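PDB 1UYN: NalP translocator from Neisseria meningitidis, which forms a hydrophilic pore in the outer membrane, as the C-terminal domain of an autotransporter, for moving its passenger protease domain to the cell surface. Local coordinates for residues Ala31-Leu36 against Lys124-Tyr129; Leu43-Gln48 against Val72-Lys77; Ala85-Met90 against Ser108-Ile113. All coordinates share one frame; numbering follows the deposited sequence.

Contact 1: residues Ala31-Leu36 against Lys124-Tyr129; sequences AVSDGL and KGLFSY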
loop_
_atom_site.group_PDB
_atom_site.type_symbol
_atom_site.label_atom_id
_atom_site.label_comp_id
_atom_site.label_asym_id
_atom_site.label_seq_id
_atom_site.Cartn_x
_atom_site.Cartn_y
_atom_site.Cartn_z
ATOM N N ALA A 31 2.847 -5.541 1.169
ATOM C CA ALA A 31 3.925 -5.852 2.096
ATOM C C ALA A 31 3.544 -6.968 3.101
ATOM O O ALA A 31 4.335 -7.843 3.454
ATOM C CB ALA A 31 4.339 -4.555 2.827
ATOM N N VAL A 32 2.315 -6.919 3.558
ATOM C CA VAL A 32 1.777 -7.925 4.438
ATOM C C VAL A 32 1.587 -9.253 3.681
ATOM O O VAL A 32 1.759 -10.336 4.243
ATOM C CB VAL A 32 0.416 -7.397 4.989
ATOM C CG1 VAL A 32 -0.372 -8.459 5.782
ATOM C CG2 VAL A 32 0.667 -6.175 5.836
ATOM N N SER A 33 1.189 -9.161 2.416
ATOM C CA SER A 33 1.021 -10.335 1.553
ATOM C C SER A 33 2.360 -10.939 1.181
ATOM O O SER A 33 2.461 -12.121 0.973
ATOM C CB SER A 33 0.257 -9.971 0.257
ATOM O OG SER A 33 0.352 -10.999 -0.707
ATOM N N ASP A 34 3.391 -10.124 1.067
ATOM C CA ASP A 34 4.720 -10.645 0.796
ATOM C C ASP A 34 5.187 -11.450 2.028
ATOM O O ASP A 34 5.792 -12.517 1.883
ATOM C CB ASP A 34 5.672 -9.497 0.372
ATOM C CG ASP A 34 5.282 -8.897 -1.042
ATOM O OD1 ASP A 34 4.482 -9.571 -1.762
ATOM O OD2 ASP A 34 5.702 -7.774 -1.504
ATOM N N GLY A 35 4.805 -10.980 3.217
ATOM C CA GLY A 35 5.109 -11.614 4.471
ATOM C C GLY A 35 4.555 -12.990 4.690
ATOM O O GLY A 35 4.951 -13.692 5.631
ATOM N N LEU A 36 3.591 -13.365 3.860
ATOM C CA LEU A 36 3.044 -14.724 3.830
ATOM C C LEU A 36 3.968 -15.732 3.148
ATOM O O LEU A 36 3.892 -16.927 3.439
ATOM C CB LEU A 36 1.693 -14.732 3.134
ATOM C CG LEU A 36 0.553 -14.052 3.887
ATOM C CD1 LEU A 36 -0.594 -13.806 2.945
ATOM C CD2 LEU A 36 0.066 -14.851 5.095
ATOM N N LYS A 124 -4.082 -16.800 -1.811
ATOM C CA LYS A 124 -4.056 -15.824 -0.713
ATOM C C LYS A 124 -5.372 -15.038 -0.593
ATOM O O LYS A 124 -5.895 -14.581 -1.583
ATOM C CB LYS A 124 -2.962 -14.781 -0.949
ATOM C CG LYS A 124 -1.518 -15.252 -0.852
ATOM C CD LYS A 124 -0.522 -14.026 -0.876
ATOM C CE LYS A 124 0.971 -14.478 -0.799
ATOM N NZ LYS A 124 1.863 -13.534 -1.478
ATOM N N GLY A 125 -5.882 -14.881 0.619
ATOM C CA GLY A 125 -6.916 -13.916 0.963
ATOM C C GLY A 125 -6.290 -12.797 1.766
ATOM O O GLY A 125 -5.470 -13.038 2.604
ATOM N N LEU A 126 -6.638 -11.562 1.462
ATOM C CA LEU A 126 -6.135 -10.368 2.153
ATOM C C LEU A 126 -7.328 -9.504 2.571
ATOM O O LEU A 126 -8.321 -9.436 1.875
ATOM C CB LEU A 126 -5.218 -9.546 1.235
ATOM C CG LEU A 126 -4.118 -10.339 0.505
ATOM C CD1 LEU A 126 -3.468 -9.545 -0.580
ATOM C CD2 LEU A 126 -3.061 -10.835 1.473
ATOM N N PHE A 127 -7.217 -8.876 3.729
ATOM C CA PHE A 127 -8.226 -7.941 4.219
ATOM C C PHE A 127 -7.540 -6.817 5.004
ATOM O O PHE A 127 -6.535 -7.014 5.675
ATOM C CB PHE A 127 -9.224 -8.668 5.112
ATOM C CG PHE A 127 -10.177 -7.751 5.822
ATOM C CD1 PHE A 127 -11.305 -7.254 5.160
ATOM C CD2 PHE A 127 -9.949 -7.357 7.143
ATOM C CE1 PHE A 127 -12.209 -6.386 5.798
ATOM C CE2 PHE A 127 -10.870 -6.499 7.796
ATOM C CZ PHE A 127 -11.989 -6.017 7.108
ATOM N N SER A 128 -8.070 -5.626 4.922
ATOM C CA SER A 128 -7.522 -4.519 5.686
ATOM C C SER A 128 -8.640 -3.546 6.012
ATOM O O SER A 128 -9.631 -3.401 5.268
ATOM C CB SER A 128 -6.408 -3.841 4.916
ATOM O OG SER A 128 -6.953 -3.075 3.857
ATOM N N TYR A 129 -8.502 -2.933 7.176
ATOM C CA TYR A 129 -9.439 -1.927 7.633
ATOM C C TYR A 129 -8.533 -0.871 8.165
ATOM O O TYR A 129 -7.747 -1.149 9.071
ATOM C CB TYR A 129 -10.371 -2.435 8.745
ATOM C CG TYR A 129 -11.403 -1.428 9.175
ATOM C CD1 TYR A 129 -11.130 -0.488 10.166
ATOM C CD2 TYR A 129 -12.645 -1.392 8.577
ATOM C CE1 TYR A 129 -12.095 0.444 10.569
ATOM C CE2 TYR A 129 -13.621 -0.462 8.961
ATOM C CZ TYR A 129 -13.354 0.456 9.962
ATOM O OH TYR A 129 -14.347 1.397 10.337
#

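Contact 2: residues Leu43-Gln48 against Val72-Lys77; sequences LRVIAQ and VGIAAK. With CXE (pentaethylene glycol monodecyl ether), chain B.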
loop_
_atom_site.group_PDB
_atom_site.type_symbol
_atom_site.label_atom_id
_atom_site.label_comp_id
_atom_site.label_asym_id
_atom_site.label_seq_id
_atom_site.Cartn_x
_atom_site.Cartn_y
_atom_site.Cartn_z
ATOM N N LEU A 43 6.869 -19.083 14.014
ATOM C CA LEU A 43 6.140 -17.826 14.092
ATOM C C LEU A 43 7.132 -16.689 14.047
ATOM O O LEU A 43 8.073 -16.660 14.824
ATOM C CB LEU A 43 5.288 -17.760 15.364
ATOM C CG LEU A 43 4.523 -16.447 15.568
ATOM C CD1 LEU A 43 3.227 -16.669 16.308
ATOM C CD2 LEU A 43 5.365 -15.417 16.309
ATOM N N ARG A 44 6.939 -15.783 13.104
ATOM C CA ARG A 44 7.745 -14.592 12.995
ATOM C C ARG A 44 7.017 -13.379 13.599
ATOM O O ARG A 44 5.779 -13.233 13.456
ATOM C CB ARG A 44 8.032 -14.277 11.526
ATOM C CG ARG A 44 8.441 -15.446 10.655
ATOM C CD ARG A 44 9.299 -15.035 9.386
ATOM N NE ARG A 44 10.586 -15.764 9.370
ATOM C CZ ARG A 44 11.273 -16.139 8.276
ATOM N NH1 ARG A 44 10.863 -15.846 7.027
ATOM N NH2 ARG A 44 12.409 -16.810 8.447
ATOM N N VAL A 45 7.797 -12.489 14.214
ATOM C CA VAL A 45 7.326 -11.152 14.542
ATOM C C VAL A 45 8.169 -10.135 13.737
ATOM O O VAL A 45 9.371 -10.257 13.660
ATOM C CB VAL A 45 7.321 -10.875 16.049
ATOM C CG1 VAL A 45 8.671 -11.135 16.640
ATOM C CG2 VAL A 45 6.965 -9.456 16.302
ATOM N N ILE A 46 7.518 -9.145 13.133
ATOM C CA ILE A 46 8.131 -8.311 12.097
ATOM C C ILE A 46 7.878 -6.815 12.312
ATOM O O ILE A 46 6.742 -6.399 12.454
ATOM C CB ILE A 46 7.601 -8.723 10.713
ATOM C CG1 ILE A 46 7.468 -10.264 10.583
ATOM C CG2 ILE A 46 8.536 -8.213 9.618
ATOM C CD1 ILE A 46 6.031 -10.695 10.152
ATOM N N ALA A 47 8.936 -6.022 12.340
ATOM C CA ALA A 47 8.825 -4.557 12.405
ATOM C C ALA A 47 9.430 -3.946 11.144
ATOM O O ALA A 47 10.552 -4.292 10.771
ATOM C CB ALA A 47 9.568 -4.030 13.628
ATOM N N GLN A 48 8.715 -3.016 10.524
ATOM C CA GLN A 48 9.027 -2.518 9.179
ATOM C C GLN A 48 8.773 -1.006 9.079
ATOM O O GLN A 48 7.817 -0.476 9.653
ATOM C CB GLN A 48 8.128 -3.221 8.137
ATOM C CG GLN A 48 8.820 -4.078 7.127
ATOM C CD GLN A 48 7.966 -5.240 6.604
ATOM O OE1 GLN A 48 7.197 -5.080 5.667
ATOM N NE2 GLN A 48 8.110 -6.403 7.205
ATOM N N VAL A 72 4.099 -3.130 12.675
ATOM C CA VAL A 72 4.491 -4.310 13.420
ATOM C C VAL A 72 3.506 -5.402 13.046
ATOM O O VAL A 72 2.345 -5.124 12.799
ATOM C CB VAL A 72 4.503 -4.056 14.900
ATOM C CG1 VAL A 72 4.750 -5.329 15.662
ATOM C CG2 VAL A 72 5.586 -3.085 15.244
ATOM N N GLY A 73 3.984 -6.647 12.991
ATOM C CA GLY A 73 3.195 -7.737 12.435
ATOM C C GLY A 73 3.669 -9.108 12.884
ATOM O O GLY A 73 4.782 -9.277 13.288
ATOM N N ILE A 74 2.781 -10.079 12.884
ATOM C CA ILE A 74 3.197 -11.441 13.025
ATOM C C ILE A 74 2.744 -12.245 11.853
ATOM O O ILE A 74 1.758 -11.901 11.213
ATOM C CB ILE A 74 2.687 -12.077 14.323
ATOM C CG1 ILE A 74 1.169 -12.115 14.328
ATOM C CG2 ILE A 74 3.276 -11.330 15.531
ATOM C CD1 ILE A 74 0.615 -12.464 15.637
ATOM N N ALA A 75 3.498 -13.310 11.585
ATOM C CA ALA A 75 3.070 -14.349 10.661
ATOM C C ALA A 75 3.410 -15.719 11.192
ATOM O O ALA A 75 4.370 -15.868 11.889
ATOM C CB ALA A 75 3.708 -14.133 9.300
ATOM N N ALA A 76 2.634 -16.732 10.836
ATOM C CA ALA A 76 2.837 -18.069 11.400
ATOM C C ALA A 76 2.065 -19.143 10.644
ATOM O O ALA A 76 0.916 -18.944 10.281
ATOM C CB ALA A 76 2.413 -18.093 12.903
ATOM N N LYS A 77 2.723 -20.282 10.445
ATOM C CA LYS A 77 2.085 -21.526 10.039
ATOM C C LYS A 77 0.987 -21.895 10.994
ATOM O O LYS A 77 1.248 -22.320 12.084
ATOM C CB LYS A 77 3.096 -22.674 10.013
ATOM C CG LYS A 77 4.084 -22.606 8.862
ATOM C CD LYS A 77 3.667 -23.499 7.671
ATOM C CE LYS A 77 3.875 -22.787 6.307
ATOM N NZ LYS A 77 4.461 -23.732 5.289
HETATM C C1 CXE B . 4.549 7.011 11.808
HETATM C C2 CXE B . 4.851 6.810 13.284
HETATM C C3 CXE B . 4.208 5.549 13.869
HETATM C C4 CXE B . 5.006 4.966 15.039
HETATM C C5 CXE B . 4.270 3.794 15.689
HETATM C C6 CXE B . 4.770 2.385 15.318
HETATM C C7 CXE B . 3.656 1.448 14.793
HETATM C C8 CXE B . 3.549 0.132 15.575
HETATM C C9 CXE B . 2.134 -0.460 15.757
HETATM C C10 CXE B . 1.876 -0.885 17.218
HETATM O O11 CXE B . 1.200 -2.137 17.382
HETATM C C12 CXE B . 2.092 -3.249 17.308
HETATM C C13 CXE B . 1.379 -4.603 17.409
HETATM O O14 CXE B . 0.858 -5.176 16.167
HETATM C C15 CXE B . 0.761 -6.626 16.226
HETATM C C16 CXE B . -0.248 -7.273 15.266
HETATM O O17 CXE B . -1.364 -7.864 15.945
HETATM C C18 CXE B . -1.234 -9.253 16.267
HETATM C C19 CXE B . -2.529 -9.778 16.893
HETATM O O20 CXE B . -2.404 -11.148 17.327
HETATM C C21 CXE B . -3.678 -11.778 17.533
HETATM C C22 CXE B . -3.671 -12.781 18.683
HETATM O O23 CXE B . -3.608 -14.113 18.172
HETATM C C24 CXE B . -4.741 -14.964 18.385
HETATM C C25 CXE B . -4.518 -16.370 17.804
HETATM O O26 CXE B . -5.186 -16.521 16.553
#

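Contact 3: residues Ala85-Met90 against Ser108-Ile113; sequences AATLGM and SLFAGI. With CXE (pentaethylene glycol monodecyl ether), chain B.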
loop_
_atom_site.group_PDB
_atom_site.type_symbol
_atom_site.label_atom_id
_atom_site.label_comp_id
_atom_site.label_asym_id
_atom_site.label_seq_id
_atom_site.Cartn_x
_atom_site.Cartn_y
_atom_site.Cartn_z
ATOM N N ALA A 85 -1.168 -14.016 8.716
ATOM C CA ALA A 85 -0.477 -12.811 9.131
ATOM C C ALA A 85 -1.483 -11.777 9.544
ATOM O O ALA A 85 -2.617 -11.759 9.097
ATOM C CB ALA A 85 0.393 -12.291 8.017
ATOM N N ALA A 86 -1.041 -10.979 10.482
ATOM C CA ALA A 86 -1.792 -9.887 10.996
ATOM C C ALA A 86 -0.761 -8.795 11.291
ATOM O O ALA A 86 0.273 -9.013 11.933
ATOM C CB ALA A 86 -2.565 -10.319 12.227
ATOM N N THR A 87 -1.065 -7.604 10.792
ATOM C CA THR A 87 -0.162 -6.461 10.899
ATOM C C THR A 87 -0.938 -5.223 11.261
ATOM O O THR A 87 -2.096 -5.040 10.888
ATOM C CB THR A 87 0.614 -6.254 9.585
ATOM O OG1 THR A 87 1.730 -7.159 9.556
ATOM C CG2 THR A 87 1.268 -4.888 9.539
ATOM N N LEU A 88 -0.283 -4.396 12.037
ATOM C CA LEU A 88 -0.827 -3.116 12.435
ATOM C C LEU A 88 0.117 -2.035 11.957
ATOM O O LEU A 88 1.325 -2.135 12.074
ATOM C CB LEU A 88 -1.019 -3.083 13.919
ATOM C CG LEU A 88 -2.332 -2.449 14.329
ATOM C CD1 LEU A 88 -2.996 -3.152 15.528
ATOM C CD2 LEU A 88 -2.002 -0.974 14.652
ATOM N N GLY A 89 -0.482 -1.022 11.341
ATOM C CA GLY A 89 0.249 -0.045 10.580
ATOM C C GLY A 89 -0.235 1.307 10.997
ATOM O O GLY A 89 -1.449 1.542 11.036
ATOM N N MET A 90 0.737 2.175 11.292
ATOM C CA MET A 90 0.524 3.594 11.461
ATOM C C MET A 90 1.315 4.382 10.417
ATOM O O MET A 90 2.510 4.197 10.219
ATOM C CB MET A 90 0.820 3.986 12.891
ATOM C CG MET A 90 -0.095 3.187 13.842
ATOM S SD MET A 90 -0.204 3.646 15.660
ATOM C CE MET A 90 -1.230 2.170 16.424
ATOM N N SER A 108 -4.198 1.353 10.412
ATOM C CA SER A 108 -4.698 0.249 9.628
ATOM C C SER A 108 -4.274 -1.065 10.189
ATOM O O SER A 108 -3.112 -1.238 10.596
ATOM C CB SER A 108 -4.145 0.336 8.210
ATOM O OG SER A 108 -4.493 1.553 7.603
ATOM N N LEU A 109 -5.219 -1.995 10.153
ATOM C CA LEU A 109 -4.985 -3.381 10.411
ATOM C C LEU A 109 -4.967 -4.135 9.084
ATOM O O LEU A 109 -5.867 -4.025 8.286
ATOM C CB LEU A 109 -6.095 -3.911 11.255
ATOM C CG LEU A 109 -6.136 -5.435 11.311
ATOM C CD1 LEU A 109 -4.872 -6.055 11.980
ATOM C CD2 LEU A 109 -7.425 -5.841 12.064
ATOM N N PHE A 110 -3.946 -4.944 8.863
ATOM C CA PHE A 110 -3.900 -5.815 7.693
ATOM C C PHE A 110 -3.907 -7.268 8.096
ATOM O O PHE A 110 -3.263 -7.621 9.050
ATOM C CB PHE A 110 -2.629 -5.530 6.908
ATOM C CG PHE A 110 -2.435 -4.081 6.608
ATOM C CD1 PHE A 110 -1.903 -3.235 7.553
ATOM C CD2 PHE A 110 -2.824 -3.559 5.396
ATOM C CE1 PHE A 110 -1.731 -1.895 7.270
ATOM C CE2 PHE A 110 -2.643 -2.237 5.123
ATOM C CZ PHE A 110 -2.079 -1.407 6.061
ATOM N N ALA A 111 -4.628 -8.099 7.354
ATOM C CA ALA A 111 -4.652 -9.534 7.614
ATOM C C ALA A 111 -4.523 -10.326 6.309
ATOM O O ALA A 111 -5.010 -9.932 5.269
ATOM C CB ALA A 111 -5.937 -9.925 8.365
ATOM N N GLY A 112 -3.900 -11.472 6.383
ATOM C CA GLY A 112 -3.711 -12.297 5.203
ATOM C C GLY A 112 -3.768 -13.768 5.534
ATOM O O GLY A 112 -3.334 -14.183 6.583
ATOM N N ILE A 113 -4.356 -14.566 4.662
ATOM C CA ILE A 113 -4.169 -16.018 4.800
ATOM C C ILE A 113 -3.652 -16.586 3.470
ATOM O O ILE A 113 -3.993 -16.118 2.407
ATOM C CB ILE A 113 -5.473 -16.692 5.280
ATOM C CG1 ILE A 113 -5.242 -18.196 5.443
ATOM C CG2 ILE A 113 -6.644 -16.389 4.279
ATOM C CD1 ILE A 113 -6.560 -19.081 5.324
HETATM C C1 CXE B . 4.549 7.011 11.808
HETATM C C2 CXE B . 4.851 6.810 13.284
HETATM C C3 CXE B . 4.208 5.549 13.869
HETATM C C4 CXE B . 5.006 4.966 15.039
HETATM C C5 CXE B . 4.270 3.794 15.689
HETATM C C6 CXE B . 4.770 2.385 15.318
HETATM C C7 CXE B . 3.656 1.448 14.793
HETATM C C8 CXE B . 3.549 0.132 15.575
HETATM C C9 CXE B . 2.134 -0.460 15.757
HETATM C C10 CXE B . 1.876 -0.885 17.218
HETATM O O11 CXE B . 1.200 -2.137 17.382
HETATM C C12 CXE B . 2.092 -3.249 17.308
HETATM C C13 CXE B . 1.379 -4.603 17.409
HETATM O O14 CXE B . 0.858 -5.176 16.167
HETATM C C15 CXE B . 0.761 -6.626 16.226
HETATM C C16 CXE B . -0.248 -7.273 15.266
HETATM O O17 CXE B . -1.364 -7.864 15.945
HETATM C C18 CXE B . -1.234 -9.253 16.267
HETATM C C19 CXE B . -2.529 -9.778 16.893
HETATM O O20 CXE B . -2.404 -11.148 17.327
HETATM C C21 CXE B . -3.678 -11.778 17.533
HETATM C C22 CXE B . -3.671 -12.781 18.683
HETATM O O23 CXE B . -3.608 -14.113 18.172
HETATM C C24 CXE B . -4.741 -14.964 18.385
HETATM C C25 CXE B . -4.518 -16.370 17.804
HETATM O O26 CXE B . -5.186 -16.521 16.553
#

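Contact 1: residues Ala31-Leu36 against Lys124-Tyr129
Lys124 NZ is gripped from several sides. Across the contact it donates to Ser33 O at 2.9 Å and to Ser33 OG at 3.1 Å. The bond to Ser33 O does not use a lone pair, because the ammonium group sits above the carbonyl plane, 52° out of it. Beyond the two segments NZ forms salt bridges with Asp37 and Glu176, and these carboxylates would be expected to stabilise its positive charge in this buried place. The lysine chain is extended beyond CG, which carries NZ from the barrel wall to Ser33, toward the C-terminal part of helix 12-34. Ser33 OG lies anti to its own backbone nitrogen (chi1 167°), and this turns the hydroxyl to the lysine while CB is left to pack.

The apolar part lies beside this polar cluster. Ser33 CB rests on both methyls of Leu126, with CD2 the nearer at 3.6 Å. Leu36 CD1 touches Lys124 CD at 3.8 Å, and the two side chains run past each other in opposite directions. The same methyl reaches Leu126 CD2 at 4.1 Å. Asp34, next along the helix, makes a salt bridge with Arg286. Strand 121-139 is one stave of the wall, and helix 12-34 runs inside the pore. A helix held by charged and polar groups of the inner wall is characteristic of the autotransporter translocator barrel.

Contact 2: residues Leu43-Gln48 against Val72-Lys77
Arg44 and Ala75 bond to each other through both backbone groups. Arg44 N donates to Ala75 O at 2.8 Å, nearly along the C=O axis (166°). Ala75 N returns a bond to Arg44 O at 3.0 Å. Ile46 N gives a second strong bond, 2.7 Å to Gly73 O, but the return bond from Gly73 N to Ile46 O is bent and weak. The non-hydrogen-bonded pair Val45 and Ile74 lies between these two pairs; Leu43 with Ala76 and Ala47 with Val72 lie beyond them at the two ends. CA-H...O contacts add to the ladder, such as Ile74 CA to Arg44 O at 3.2 Å.

The two strands run antiparallel at 156° and belong to the hairpin of strands 43-57 and 62-79. Strand 43-57 is also bonded to the C-terminal strand, as in the pair Val45 and Tyr306, so this hairpin lies at the closure of the barrel.

The side chains divide by face. Arg44, Ile46 and Ala75 point to the pore. Ile46 CD1 bends back over the neighbouring strand, 3.7 Å from Gly73 O and 4.2 Å from Ala75 CB. The Arg44 chain turns away from strand 62-79 and ends in a salt bridge with Glu276. The outer face is apolar. Leu43 CG lies against Ala76 CB at 3.8 Å; with CG anti to the backbone nitrogen (chi1 178°), CD1 also meets that methyl. Val45 and Ile74 touch more loosely. A detergent molecule runs along this face. Its C12 lies 3.5 Å from Val72 CB, and its ether oxygen O20 is near Ile74 CD1.

Contact 3: residues Ala85-Met90 against Ser108-Ile113
Thr87 and Phe110 form the dense part of this contact. Their backbones bond both ways: Phe110 N to Thr87 O at 2.7 Å, and Thr87 N to Phe110 O at 2.8 Å, the latter in the carbonyl plane. On the pore face Thr87 CG2 approaches Phe110 CD1 at 4.1 Å, and the two side chains cross obliquely. The ring has CG anti to the carbonyl carbon (chi1 -51°), which lays it along its own strand, in the direction of Gly89. Thr87 O and Gly89 CA both lie at the ring edge, near its plane, with Gly89 CA 4.3 Å from Phe110 CE1. Val32 and Leu29 of helix 12-34 also touch the phenyl group. Ser108 joins the pore face beyond the ring, where its OG hydrogen-bonds to Gln25 of the helix.

The outer face is looser. The end of Leu109 turns toward Thr87 of the partner strand. Ala86 and Ala111 are paired there, but their small methyls add little side-chain packing. A detergent chain follows this surface. Its ether O14 is 3.6 Å from Leu88 CB, and its alkyl carbon C3 is 3.9 Å from Met90 CB.

Six backbone hydrogen bonds join the two segments, which run antiparallel at 164° as part of a transmembrane hairpin. The alternate residues bond to the strands on either flank, such as Ala86 to Ile74 and Ala111 to Phe127. With the main chain paired on both edges and apolar side chains turned outward, the wall can sit in the lipid of the outer membrane.

Contact 1 is a buried contact between the helix in the pore and the barrel wall. Contacts 2 and 3 lie within that wall, each joining two successive strands. Contact 2 is the more superficial, while contact 3 is partly buried because the helix covers its pore face. The three are continuous. Strand 62-79 bonds to strand 82-97 between contacts 2 and 3, as in Val72 O to Leu88 N. Strand 100-117 bonds to strand 121-139 between contacts 3 and 1. Contact 1 combines a buried lysine charge with side-chain packing, whereas the others depend on backbone ladders, and one detergent molecule touches the outer face of both.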